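Local coordinates for protein D-threo-3-hydroxyaspartate dehydratase (Delftia, PDB 3WQD) that uses pyridoxal 5'-phosphate and a divalent metal ion to deaminate D-threo-3-hydroxyaspartate, giving oxaloacetate and ammonia, at residues G149-V154 against L180-S185. Numbering follows the deposited sequence.
Sequences GHRSGV and LTHAGS. With PLP (pyridoxal-5'-phosphate), chain G; 999 ((3S)-3-hydroxy-D-aspartic acid), chain J.
In the active site, at the mouth of the TIM-type barrel, the loops that follow strands 140-146 and 175-180 meet where His150 and Gly184 touch. Gly184 CA sits over the middle of the His150 ring, 3.4 Å from its centroid and 6° off the normal, a CH-pi contact. The rings of His150 and His182 meet obliquely, planes at 80°, and a magnesium ion lies about 3 Å from the nearest atom of the His150 side chain. His182 is clasped between Gly184 N over one face and the cofactor on the other, its CE1 lying 3.3 Å from C4 of PLP. Its NE2 gives a fairly straight 2.8 Å hydrogen bond to OB of the bound 3-hydroxyaspartate, while ND1 is bonded to Gly226 O, so both ring nitrogens are held and the rotation of the ring is fixed. A bend at chi3 (62°) turns the Arg151 guanidinium edge-on to both ligands: NH2 makes a nearly linear 2.7 Å bond to PLP O3, and NH1 a weak one to carboxylate O of the 3-hydroxyaspartate, 2.8 Å. NH1 also bonds Asn328 OD1 of the second subunit. A histidine flat on the pyridine ring and an arginine at the phenolic oxygen recall alanine racemase, consistent with a fold-type III PLP enzyme.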
ATOM      1  N   GLY B 149      12.670  -8.833  21.470  1.00 22.68           N
ATOM      2  CA  GLY B 149      12.597  -9.843  20.479  1.00 24.13           C
ATOM      3  C   GLY B 149      11.749  -9.434  19.263  1.00 24.79           C
ATOM      4  O   GLY B 149      11.495 -10.280  18.418  1.00 25.19           O
ATOM      5  N   HIS B 150      11.304  -8.175  19.173  1.00 23.34           N
ATOM      6  CA  HIS B 150      10.425  -7.711  18.079  1.00 23.45           C
ATOM      7  C   HIS B 150      11.066  -7.915  16.722  1.00 23.48           C
ATOM      8  O   HIS B 150      10.356  -8.394  15.800  1.00 25.62           O
ATOM      9  CB  HIS B 150      10.090  -6.220  18.280  1.00 23.17           C
ATOM     10  CG  HIS B 150       9.315  -5.591  17.171  1.00 26.20           C
ATOM     11  ND1 HIS B 150       8.026  -5.916  16.881  1.00 31.67           N
ATOM     12  CD2 HIS B 150       9.664  -4.535  16.363  1.00 22.58           C
ATOM     13  CE1 HIS B 150       7.600  -5.106  15.794  1.00 24.87           C
ATOM     14  NE2 HIS B 150       8.618  -4.258  15.515  1.00 32.46           N
ATOM     15  N   ARG B 151      12.373  -7.553  16.543  1.00 21.57           N
ATOM     16  CA  ARG B 151      12.948  -7.493  15.188  1.00 18.86           C
ATOM     17  C   ARG B 151      14.377  -7.873  15.331  1.00 28.21           C
ATOM     18  O   ARG B 151      14.726  -9.069  15.456  1.00 44.00           O
ATOM     19  CB  ARG B 151      12.686  -6.067  14.607  1.00 22.68           C
ATOM     20  CG  ARG B 151      12.901  -5.893  13.105  1.00 23.26           C
ATOM     21  CD  ARG B 151      12.158  -4.649  12.635  1.00 18.31           C
ATOM     22  NE  ARG B 151      12.570  -3.379  13.214  1.00 18.05           N
ATOM     23  CZ  ARG B 151      11.746  -2.281  13.318  1.00 16.11           C
ATOM     24  NH1 ARG B 151      10.428  -2.417  13.104  1.00 19.05           N
ATOM     25  NH2 ARG B 151      12.215  -1.095  13.742  1.00 17.43           N
ATOM     26  N   SER B 152      15.258  -6.929  15.432  1.00 28.94           N
ATOM     27  CA  SER B 152      16.629  -7.285  15.414  1.00 33.17           C
ATOM     28  C   SER B 152      17.326  -6.431  16.507  1.00 28.27           C
ATOM     29  O   SER B 152      16.659  -5.694  17.213  1.00 19.59           O
ATOM     30  CB  SER B 152      17.128  -6.837  14.003  1.00 29.72           C
ATOM     31  OG  SER B 152      16.890  -5.368  13.901  1.00 44.09           O
ATOM     32  N   GLY B 153      18.648  -6.451  16.547  1.00 24.85           N
ATOM     33  CA  GLY B 153      19.375  -5.590  17.490  1.00 19.06           C
ATOM     34  C   GLY B 153      20.317  -6.437  18.314  1.00 14.15           C
ATOM     35  O   GLY B 153      20.195  -7.678  18.423  1.00 17.42           O
ATOM     36  N   VAL B 154      21.315  -5.767  18.906  1.00 14.77           N
ATOM     37  CA  VAL B 154      22.213  -6.482  19.830  1.00 12.87           C
ATOM     38  C   VAL B 154      21.434  -6.764  21.107  1.00 14.84           C
ATOM     39  O   VAL B 154      20.766  -5.841  21.659  1.00 15.45           O
ATOM     40  CB  VAL B 154      23.450  -5.559  20.151  1.00 13.65           C
ATOM     41  CG1 VAL B 154      24.437  -6.233  21.145  1.00 17.51           C
ATOM     42  CG2 VAL B 154      24.149  -5.087  18.844  1.00 15.27           C
ATOM     43  N   LEU B 180      19.793   2.723  20.878  1.00 12.37           N
ATOM     44  CA  LEU B 180      18.363   2.909  20.728  1.00 13.45           C
ATOM     45  C   LEU B 180      17.698   1.542  20.683  1.00 12.85           C
ATOM     46  O   LEU B 180      18.322   0.516  20.274  1.00 14.38           O
ATOM     47  CB  LEU B 180      17.995   3.722  19.453  1.00 14.61           C
ATOM     48  CG  LEU B 180      18.139   2.927  18.104  1.00 12.92           C
ATOM     49  CD1 LEU B 180      17.346   3.718  17.007  1.00 16.24           C
ATOM     50  CD2 LEU B 180      19.592   2.789  17.632  1.00 13.89           C
ATOM     51  N   THR B 181      16.416   1.519  21.045  1.00 13.64           N
ATOM     52  CA  THR B 181      15.629   0.311  20.946  1.00 12.79           C
ATOM     53  C   THR B 181      14.198   0.700  20.542  1.00 14.10           C
ATOM     54  O   THR B 181      13.760   1.830  20.876  1.00 15.26           O
ATOM     55  CB  THR B 181      15.647  -0.488  22.292  1.00 14.19           C
ATOM     56  OG1 THR B 181      15.097  -1.786  22.013  1.00 15.37           O
ATOM     57  CG2 THR B 181      14.885   0.222  23.348  1.00 16.98           C
ATOM     58  N   HIS B 182      13.479  -0.271  19.954  1.00 14.32           N
ATOM     59  CA  HIS B 182      12.062  -0.094  19.676  1.00 14.50           C
ATOM     60  C   HIS B 182      11.334  -1.291  20.133  1.00 15.53           C
ATOM     61  O   HIS B 182      11.518  -2.416  19.557  1.00 17.74           O
ATOM     62  CB  HIS B 182      11.891   0.024  18.118  1.00 15.11           C
ATOM     63  CG  HIS B 182      10.460  -0.083  17.634  1.00 15.82           C
ATOM     64  ND1 HIS B 182       9.432   0.810  18.045  1.00 16.45           N
ATOM     65  CD2 HIS B 182       9.891  -0.935  16.717  1.00 16.15           C
ATOM     66  CE1 HIS B 182       8.281   0.482  17.318  1.00 17.82           C
ATOM     67  NE2 HIS B 182       8.546  -0.599  16.589  1.00 17.48           N
ATOM     68  N   ALA B 183      10.500  -1.169  21.189  1.00 15.83           N
ATOM     69  CA  ALA B 183       9.832  -2.377  21.694  1.00 18.06           C
ATOM     70  C   ALA B 183       8.523  -2.612  20.947  1.00 17.61           C
ATOM     71  O   ALA B 183       7.405  -2.429  21.522  1.00 21.33           O
ATOM     72  CB  ALA B 183       9.647  -2.313  23.230  1.00 22.55           C
ATOM     73  N   GLY B 184       8.617  -2.964  19.654  1.00 18.26           N
ATOM     74  CA  GLY B 184       7.432  -3.127  18.780  1.00 20.00           C
ATOM     75  C   GLY B 184       6.534  -4.272  19.168  1.00 20.81           C
ATOM     76  O   GLY B 184       5.416  -4.335  18.681  1.00 20.99           O
ATOM     77  N   SER B 185       6.979  -5.170  20.082  1.00 18.80           N
ATOM     78  CA  SER B 185       6.097  -6.237  20.558  1.00 21.19           C
ATOM     79  C   SER B 185       4.963  -5.630  21.394  1.00 19.26           C
ATOM     80  O   SER B 185       3.975  -6.342  21.652  1.00 22.77           O
ATOM     81  CB  SER B 185       6.799  -7.278  21.446  1.00 20.71           C
ATOM     82  OG  SER B 185       7.163  -6.743  22.744  1.00 23.21           O
TER
HETATM   83  N1  PLP G 402      11.378   3.721  16.256  1.00 14.12           N
HETATM   84  C2  PLP G 402      11.597   2.759  15.341  1.00 13.71           C
HETATM   85  C2A PLP G 402      12.970   2.237  15.069  1.00 15.50           C
HETATM   86  C3  PLP G 402      10.472   2.118  14.702  1.00 16.56           C
HETATM   87  O3  PLP G 402      10.670   1.156  13.807  1.00 19.44           O
HETATM   88  C4  PLP G 402       9.146   2.647  14.987  1.00 15.53           C
HETATM   89  C4A PLP G 402       7.975   2.066  14.391  1.00 18.20           C
HETATM   90  C5  PLP G 402       9.077   3.765  15.913  1.00 15.03           C
HETATM   91  C6  PLP G 402      10.215   4.245  16.584  1.00 16.29           C
HETATM   92  C5A PLP G 402       7.716   4.396  16.183  1.00 17.23           C
HETATM   93  O4P PLP G 402       6.795   3.476  16.748  1.00 16.52           O
HETATM   94  P   PLP G 402       5.248   3.953  16.744  1.00 16.74           P
HETATM   95  O1P PLP G 402       5.225   5.252  17.515  1.00 18.02           O
HETATM   96  O2P PLP G 402       4.606   2.809  17.494  1.00 17.31           O
HETATM   97  O3P PLP G 402       4.855   4.108  15.353  1.00 19.76           O
HETATM   98  OD2 999 J 405       4.545  -2.166  13.491  1.00 20.86           O
HETATM   99  CG  999 J 405       4.761  -0.915  13.426  1.00 17.96           C
HETATM  100  OD1 999 J 405       3.911  -0.119  12.912  1.00 19.60           O
HETATM  101  CB  999 J 405       6.070  -0.359  14.000  1.00 17.74           C
HETATM  102  OB  999 J 405       6.841  -1.503  14.565  1.00 18.60           O
HETATM  103  CA  999 J 405       6.913   0.354  12.972  1.00 17.53           C
HETATM  104  N   999 J 405       8.110   0.903  13.623  1.00 17.92           N
HETATM  105  C   999 J 405       7.286  -0.499  11.834  1.00 18.09           C
HETATM  106  OXT 999 J 405       6.487  -0.835  10.980  1.00 16.75           O
HETATM  107  O   999 J 405       8.524  -0.780  11.760  1.00 18.22           O